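Local structure of malonyl coenzyme A-acyl carrier protein transacylase (Helicobacter pylori, 2H1Y) at residues L17-Q22 and E107-S112; C167-F170 and V176-A179; N169-M174 and K290-R295. The protein probably catalyses the transfer of the malonyl group from malonyl-CoA to holo-acyl carrier protein, yielding malonyl-ACP and free CoA. All blocks are in the same frame, centred on the assembly; numbering follows the deposited sequence.

Overall arrangement
Three contacts trace how an acyltransferase of the FabD family combines an alpha/beta body with a small antiparallel sheet. Contact 1 lies in the body, its centre about 5 Å from that of the chain, where strand 15-19 meets helix 105-116. Contact 2 is the hairpin of the small sheet, about 18 Å from contact 1 between centres, and contact 3 ties that hairpin to helix 288-294 of the body. Contacts 2 and 3 share N169 and F170, with centres about 12 Å apart. Contacts 1 and 3 touch through L18 CD1 and N293 ND2, 3.3 Å apart. H103, in the family's GHSLG active-site motif, is reached by N169 and N171.

Contact 1: L17-Q22 and E107-S112; sequences LLFPGQ and EVSAVS
F19 spreads its ring over the helix segment E107-S112, meeting S109 and A110, and this one aromatic carries the direct contact between the two segments. The strand that brings it there is fixed before the ring is reached: L17 and L18 make backbone hydrogen bonds to the flanking strands 99-102 and 279-283, so that L17-F19 runs in the interior of the parallel part of the sheet. At F19 the chain sends CG opposite its own carbonyl carbon (chi1 -70°), and the ring is turned so that one face receives the helix backbone. A110 CA sits 4.0 Å from the ring centroid and 23° from its normal, a CH-pi contact displaced toward the rim. A110 CB reaches CD1 at 3.6 Å, while on the other half of the ring S109 CB approaches CD2, also at 3.6 Å. The next residue, P20, turns from hydrophobic to polar contact: its O accepts a hydrogen bond from a water at 2.8 Å, and the same water lies 2.7 Å from S109 OG in a second hydrogen bond. Beyond it, G21 and Q22 lead away from the helix; G21 O accepts from S24, and the amide of Q22 is held by S69 and Q73. This loop starts the GQGSQ sequence which, in well-studied relatives, helps to build the oxyanion hole. The chemistry is thus divided: carbon against a ring face holds strand to helix, and one water couples the outgoing loop to the helix that starts within the family's GHSLG nucleophile motif.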
loop_
_atom_site.group_PDB
_atom_site.type_symbol
_atom_site.label_atom_id
_atom_site.label_comp_id
_atom_site.label_asym_id
_atom_site.label_seq_id
_atom_site.Cartn_x
_atom_site.Cartn_y
_atom_site.Cartn_z
ATOM N N LEU A 17 -12.187 1.433 -3.845
ATOM C CA LEU A 17 -11.071 2.319 -3.524
ATOM C C LEU A 17 -9.781 1.513 -3.523
ATOM O O LEU A 17 -9.761 0.372 -3.055
ATOM C CB LEU A 17 -11.285 2.970 -2.153
ATOM C CG LEU A 17 -12.125 4.239 -1.966
ATOM C CD1 LEU A 17 -13.286 4.368 -2.917
ATOM C CD2 LEU A 17 -12.629 4.329 -0.543
ATOM N N LEU A 18 -8.711 2.098 -4.057
ATOM C CA LEU A 18 -7.417 1.441 -4.049
ATOM C C LEU A 18 -6.405 2.312 -3.326
ATOM O O LEU A 18 -6.292 3.512 -3.617
ATOM C CB LEU A 18 -6.957 1.149 -5.477
ATOM C CG LEU A 18 -7.829 0.291 -6.385
ATOM C CD1 LEU A 18 -7.297 0.344 -7.802
ATOM C CD2 LEU A 18 -7.839 -1.133 -5.910
ATOM N N PHE A 19 -5.664 1.695 -2.409
ATOM C CA PHE A 19 -4.673 2.375 -1.596
ATOM C C PHE A 19 -3.246 1.832 -1.865
ATOM O O PHE A 19 -2.924 0.655 -1.555
ATOM C CB PHE A 19 -5.044 2.276 -0.107
ATOM C CG PHE A 19 -6.249 3.083 0.265
ATOM C CD1 PHE A 19 -7.519 2.529 0.197
ATOM C CD2 PHE A 19 -6.121 4.429 0.644
ATOM C CE1 PHE A 19 -8.647 3.290 0.512
ATOM C CE2 PHE A 19 -7.231 5.195 0.972
ATOM C CZ PHE A 19 -8.512 4.622 0.906
ATOM N N PRO A 20 -2.368 2.699 -2.421
ATOM C CA PRO A 20 -1.057 2.238 -2.825
ATOM C C PRO A 20 -0.130 2.125 -1.634
ATOM O O PRO A 20 -0.409 2.705 -0.586
ATOM C CB PRO A 20 -0.579 3.335 -3.786
ATOM C CG PRO A 20 -1.317 4.554 -3.431
ATOM C CD PRO A 20 -2.550 4.139 -2.669
ATOM N N GLY A 21 0.946 1.368 -1.818
ATOM C CA GLY A 21 1.976 1.140 -0.825
ATOM C C GLY A 21 3.330 1.568 -1.349
ATOM O O GLY A 21 3.441 2.465 -2.186
ATOM N N GLN A 22 4.371 0.926 -0.851
ATOM C CA GLN A 22 5.732 1.376 -1.079
ATOM C C GLN A 22 6.143 1.281 -2.559
ATOM O O GLN A 22 5.777 0.322 -3.245
ATOM C CB GLN A 22 6.687 0.608 -0.164
ATOM C CG GLN A 22 7.851 1.456 0.347
ATOM C CD GLN A 22 8.306 1.031 1.737
ATOM O OE1 GLN A 22 7.490 0.759 2.639
ATOM N NE2 GLN A 22 9.627 0.960 1.917
ATOM N N GLU A 107 -3.068 -1.246 2.874
ATOM C CA GLU A 107 -4.165 -1.898 3.588
ATOM C C GLU A 107 -4.529 -1.142 4.871
ATOM O O GLU A 107 -5.709 -0.868 5.125
ATOM C CB GLU A 107 -3.866 -3.363 3.869
ATOM C CG GLU A 107 -5.133 -4.153 4.094
ATOM C CD GLU A 107 -4.901 -5.632 4.090
ATOM O OE1 GLU A 107 -5.558 -6.330 4.888
ATOM O OE2 GLU A 107 -4.054 -6.102 3.298
ATOM N N VAL A 108 -3.502 -0.780 5.645
ATOM C CA VAL A 108 -3.652 0.089 6.814
ATOM C C VAL A 108 -4.415 1.354 6.437
ATOM O O VAL A 108 -5.444 1.666 7.061
ATOM C CB VAL A 108 -2.302 0.471 7.425
ATOM C CG1 VAL A 108 -2.519 1.338 8.673
ATOM C CG2 VAL A 108 -1.480 -0.770 7.771
ATOM N N SER A 109 -3.944 2.068 5.414
ATOM C CA SER A 109 -4.683 3.218 4.885
ATOM C C SER A 109 -6.148 2.923 4.750
ATOM O O SER A 109 -6.968 3.696 5.237
ATOM C CB SER A 109 -4.176 3.654 3.518
ATOM O OG SER A 109 -2.905 4.251 3.622
ATOM N N ALA A 110 -6.467 1.815 4.076
ATOM C CA ALA A 110 -7.851 1.436 3.784
ATOM C C ALA A 110 -8.665 1.216 5.081
ATOM O O ALA A 110 -9.738 1.818 5.259
ATOM C CB ALA A 110 -7.882 0.228 2.911
ATOM N N VAL A 111 -8.126 0.396 5.992
ATOM C CA VAL A 111 -8.670 0.242 7.352
ATOM C C VAL A 111 -8.930 1.592 8.053
ATOM O O VAL A 111 -10.012 1.818 8.590
ATOM C CB VAL A 111 -7.730 -0.632 8.229
ATOM C CG1 VAL A 111 -8.108 -0.538 9.721
ATOM C CG2 VAL A 111 -7.745 -2.081 7.752
ATOM N N SER A 112 -7.945 2.486 8.025
ATOM C CA SER A 112 -8.087 3.791 8.649
ATOM C C SER A 112 -9.266 4.564 8.097
ATOM O O SER A 112 -10.124 5.038 8.838
ATOM C CB SER A 112 -6.806 4.599 8.488
ATOM O OG SER A 112 -7.014 5.958 8.842
HETATM O O HOH W 1 -2.137 4.193 1.085
#

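Contact 2: C167-F170 and V176-A179; sequences CANF and VVLA
N169 and V177 stand side by side on one face of the hairpin, their CB atoms 3.6 Å apart, while F170 and V176 likewise lie side by side on the opposite face. In the second pair the phenyl group presents its edge: V176 CG2 lies near the ring plane, 3.9 Å from F170 CD2. The V176 rotamer, with CG1 anti to the backbone N (chi1 174°), puts CG2 beside that N and toward the ring. C167 and L178 share this face, SG meeting the CD2 methyl at 3.7 Å. Between the C167/L178 and N169/V177 pairs the register slips by one residue in a classic beta bulge, where A168 and N169 together face V177. V177 O consequently accepts two backbone bonds, from A168 N at 2.7 Å, nearly along the C=O axis, and from N169 N at 3.1 Å, tilted from the carbonyl plane. V177 N returns a bond to N169 O. Beyond the hairpin, strand 142-148 continues the antiparallel sheet through V176 and L178, helix 152-160 packs on the face of C167, F170 and V176, and N169 on the other face touches H103.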
loop_
_atom_site.group_PDB
_atom_site.type_symbol
_atom_site.label_atom_id
_atom_site.label_comp_id
_atom_site.label_asym_id
_atom_site.label_seq_id
_atom_site.Cartn_x
_atom_site.Cartn_y
_atom_site.Cartn_z
ATOM N N CYS A 167 8.692 -15.471 -1.977
ATOM C CA CYS A 167 7.742 -14.645 -2.700
ATOM C C CYS A 167 7.004 -13.660 -1.778
ATOM O O CYS A 167 6.404 -14.050 -0.766
ATOM C CB CYS A 167 6.737 -15.549 -3.410
ATOM S SG CYS A 167 7.468 -16.580 -4.695
ATOM N N ALA A 168 7.016 -12.385 -2.152
ATOM C CA ALA A 168 6.489 -11.321 -1.290
ATOM C C ALA A 168 5.305 -10.553 -1.868
ATOM O O ALA A 168 4.437 -10.091 -1.124
ATOM C CB ALA A 168 7.599 -10.369 -0.912
ATOM N N ASN A 169 5.288 -10.382 -3.185
ATOM C CA ASN A 169 4.133 -9.806 -3.865
ATOM C C ASN A 169 3.763 -10.657 -5.058
ATOM O O ASN A 169 4.647 -11.087 -5.822
ATOM C CB ASN A 169 4.434 -8.421 -4.431
ATOM C CG ASN A 169 4.772 -7.389 -3.384
ATOM O OD1 ASN A 169 4.734 -7.626 -2.165
ATOM N ND2 ASN A 169 5.119 -6.205 -3.870
ATOM N N PHE A 170 2.466 -10.859 -5.247
ATOM C CA PHE A 170 1.944 -11.304 -6.530
ATOM C C PHE A 170 1.126 -10.165 -7.158
ATOM O O PHE A 170 -0.067 -9.974 -6.882
ATOM C CB PHE A 170 1.121 -12.596 -6.375
ATOM C CG PHE A 170 1.889 -13.748 -5.748
ATOM C CD1 PHE A 170 1.495 -14.272 -4.518
ATOM C CD2 PHE A 170 2.990 -14.311 -6.393
ATOM C CE1 PHE A 170 2.189 -15.337 -3.933
ATOM C CE2 PHE A 170 3.693 -15.367 -5.815
ATOM C CZ PHE A 170 3.288 -15.882 -4.577
ATOM N N VAL A 176 6.366 -10.410 -10.018
ATOM C CA VAL A 176 6.494 -11.009 -8.695
ATOM C C VAL A 176 7.672 -10.406 -7.937
ATOM O O VAL A 176 8.785 -10.332 -8.440
ATOM C CB VAL A 176 6.566 -12.571 -8.780
ATOM C CG1 VAL A 176 6.846 -13.212 -7.438
ATOM C CG2 VAL A 176 5.241 -13.141 -9.368
ATOM N N VAL A 177 7.409 -9.955 -6.723
ATOM C CA VAL A 177 8.460 -9.398 -5.892
ATOM C C VAL A 177 8.926 -10.462 -4.911
ATOM O O VAL A 177 8.111 -11.083 -4.237
ATOM C CB VAL A 177 7.982 -8.130 -5.168
ATOM C CG1 VAL A 177 9.109 -7.529 -4.329
ATOM C CG2 VAL A 177 7.493 -7.113 -6.183
ATOM N N LEU A 178 10.237 -10.689 -4.869
ATOM C CA LEU A 178 10.832 -11.664 -3.965
ATOM C C LEU A 178 11.504 -10.953 -2.806
ATOM O O LEU A 178 11.933 -9.808 -2.953
ATOM C CB LEU A 178 11.816 -12.579 -4.687
ATOM C CG LEU A 178 11.327 -13.306 -5.951
ATOM C CD1 LEU A 178 12.475 -14.069 -6.608
ATOM C CD2 LEU A 178 10.105 -14.204 -5.750
ATOM N N ALA A 179 11.568 -11.611 -1.650
ATOM C CA ALA A 179 12.208 -10.998 -0.490
ATOM C C ALA A 179 13.273 -11.921 0.066
ATOM O O ALA A 179 13.193 -13.133 -0.094
ATOM C CB ALA A 179 11.195 -10.656 0.561
#

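Contact 3: N169-M174 and K290-R295; sequences NFNGGM and KGLNKR
L292 straddles N171 CB with its two methyls: CD1 and CD2 each come to 3.8 Å from that atom, and the two side chains cross obliquely. With chi2 at 179°, CD1 continues the leucine chain from CA while CD2 branches off beside it. Alongside this apolar contact the two backbones are joined by a water, which donates to N171 O at 2.8 Å and also to L292 O, where the modelled distance is short and its exact value doubtful. A second, more exposed touch follows where the chain turns: G173 CA rests 3.8 Å from R295 CB. R295 contributes only the root of its side chain here; the chain bends at chi2 and chi3 and its guanidinium group leads away, a path that contact with a crystal neighbour may influence. G172, G173 and M174 all take positive phi values as the chain turns back into strand 175-179. In the next shell, the amide of N171 is set by two partners, OD1 bonding to H103 NE2 and ND2 to Q175 OE1, while Y266 packs on both N171 and L292. The helix is fixed in turn by N293, whose amide bonds to Y266 and T301. At this point the hairpin thus meets helix 288-294 through methyl packing and a shared water, whereas the N171 amide links Q175 to H103, the histidine next to the nucleophile position of the GHSLG motif.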
loop_
_atom_site.group_PDB
_atom_site.type_symbol
_atom_site.label_atom_id
_atom_site.label_comp_id
_atom_site.label_asym_id
_atom_site.label_seq_id
_atom_site.Cartn_x
_atom_site.Cartn_y
_atom_site.Cartn_z
ATOM N N ASN A 169 5.288 -10.382 -3.185
ATOM C CA ASN A 169 4.133 -9.806 -3.865
ATOM C C ASN A 169 3.763 -10.657 -5.058
ATOM O O ASN A 169 4.647 -11.087 -5.822
ATOM C CB ASN A 169 4.434 -8.421 -4.431
ATOM C CG ASN A 169 4.772 -7.389 -3.384
ATOM O OD1 ASN A 169 4.734 -7.626 -2.165
ATOM N ND2 ASN A 169 5.119 -6.205 -3.870
ATOM N N PHE A 170 2.466 -10.859 -5.247
ATOM C CA PHE A 170 1.944 -11.304 -6.530
ATOM C C PHE A 170 1.126 -10.165 -7.158
ATOM O O PHE A 170 -0.067 -9.974 -6.882
ATOM C CB PHE A 170 1.121 -12.596 -6.375
ATOM C CG PHE A 170 1.889 -13.748 -5.748
ATOM C CD1 PHE A 170 1.495 -14.272 -4.518
ATOM C CD2 PHE A 170 2.990 -14.311 -6.393
ATOM C CE1 PHE A 170 2.189 -15.337 -3.933
ATOM C CE2 PHE A 170 3.693 -15.367 -5.815
ATOM C CZ PHE A 170 3.288 -15.882 -4.577
ATOM N N ASN A 171 1.787 -9.402 -8.013
ATOM C CA ASN A 171 1.210 -8.163 -8.519
ATOM C C ASN A 171 0.468 -8.330 -9.825
ATOM O O ASN A 171 -0.152 -7.372 -10.330
ATOM C CB ASN A 171 2.291 -7.101 -8.630
ATOM C CG ASN A 171 2.803 -6.677 -7.284
ATOM O OD1 ASN A 171 2.088 -6.732 -6.279
ATOM N ND2 ASN A 171 4.047 -6.247 -7.248
ATOM N N GLY A 172 0.523 -9.561 -10.348
ATOM C CA GLY A 172 -0.135 -9.915 -11.615
ATOM C C GLY A 172 0.682 -9.471 -12.808
ATOM O O GLY A 172 1.700 -8.789 -12.659
ATOM N N GLY A 173 0.238 -9.872 -13.997
ATOM C CA GLY A 173 0.935 -9.530 -15.230
ATOM C C GLY A 173 2.331 -10.080 -15.140
ATOM O O GLY A 173 3.285 -9.457 -15.621
ATOM N N MET A 174 2.443 -11.240 -14.482
ATOM C CA MET A 174 3.718 -11.936 -14.283
ATOM C C MET A 174 4.784 -11.067 -13.628
ATOM O O MET A 174 5.975 -11.172 -13.924
ATOM C CB MET A 174 4.185 -12.555 -15.598
ATOM C CG MET A 174 3.123 -13.545 -16.123
ATOM S SD MET A 174 3.696 -14.491 -17.525
ATOM C CE MET A 174 4.788 -15.668 -16.738
ATOM N N LYS A 290 -3.119 1.733 -10.645
ATOM C CA LYS A 290 -3.621 1.905 -12.014
ATOM C C LYS A 290 -2.880 1.008 -13.015
ATOM O O LYS A 290 -3.510 0.374 -13.869
ATOM C CB LYS A 290 -3.485 3.353 -12.480
ATOM C CG LYS A 290 -4.419 3.697 -13.604
ATOM C CD LYS A 290 -4.165 5.085 -14.151
ATOM C CE LYS A 290 -5.264 5.446 -15.133
ATOM N NZ LYS A 290 -5.018 6.766 -15.770
ATOM N N GLY A 291 -1.543 0.985 -12.895
ATOM C CA GLY A 291 -0.658 0.191 -13.742
ATOM C C GLY A 291 -0.927 -1.288 -13.589
ATOM O O GLY A 291 -1.224 -1.957 -14.576
ATOM N N LEU A 292 -0.872 -1.795 -12.354
ATOM C CA LEU A 292 -1.087 -3.211 -12.113
ATOM C C LEU A 292 -2.439 -3.713 -12.616
ATOM O O LEU A 292 -2.542 -4.853 -13.049
ATOM C CB LEU A 292 -0.892 -3.561 -10.643
ATOM C CG LEU A 292 0.495 -3.332 -10.021
ATOM C CD1 LEU A 292 0.497 -3.714 -8.532
ATOM C CD2 LEU A 292 1.647 -4.067 -10.771
ATOM N N ASN A 293 -3.464 -2.869 -12.573
ATOM C CA ASN A 293 -4.791 -3.243 -13.069
ATOM C C ASN A 293 -4.894 -3.334 -14.584
ATOM O O ASN A 293 -5.755 -4.035 -15.096
ATOM C CB ASN A 293 -5.874 -2.295 -12.566
ATOM C CG ASN A 293 -6.086 -2.383 -11.058
ATOM O OD1 ASN A 293 -5.475 -3.206 -10.352
ATOM N ND2 ASN A 293 -6.948 -1.516 -10.556
ATOM N N LYS A 294 -4.040 -2.616 -15.305
ATOM C CA LYS A 294 -4.022 -2.731 -16.763
ATOM C C LYS A 294 -3.982 -4.202 -17.108
ATOM O O LYS A 294 -4.772 -4.663 -17.930
ATOM C CB LYS A 294 -2.799 -2.027 -17.376
ATOM C CG LYS A 294 -2.847 -0.495 -17.377
ATOM C CD LYS A 294 -4.178 0.043 -17.909
ATOM C CE LYS A 294 -4.232 1.555 -17.805
ATOM N NZ LYS A 294 -5.334 2.087 -18.639
ATOM N N ARG A 295 -3.089 -4.935 -16.434
ATOM C CA ARG A 295 -2.888 -6.364 -16.689
ATOM C C ARG A 295 -3.923 -7.254 -15.986
ATOM O O ARG A 295 -3.945 -8.458 -16.195
ATOM C CB ARG A 295 -1.480 -6.819 -16.261
ATOM C CG ARG A 295 -0.311 -5.848 -16.510
ATOM C CD ARG A 295 0.285 -5.957 -17.918
ATOM N NE ARG A 295 -0.216 -4.854 -18.736
ATOM C CZ ARG A 295 -1.166 -4.977 -19.655
ATOM N NH1 ARG A 295 -1.682 -6.174 -19.917
ATOM N NH2 ARG A 295 -1.587 -3.910 -20.322
HETATM O O HOH W 2 -0.617 -6.485 -12.897
#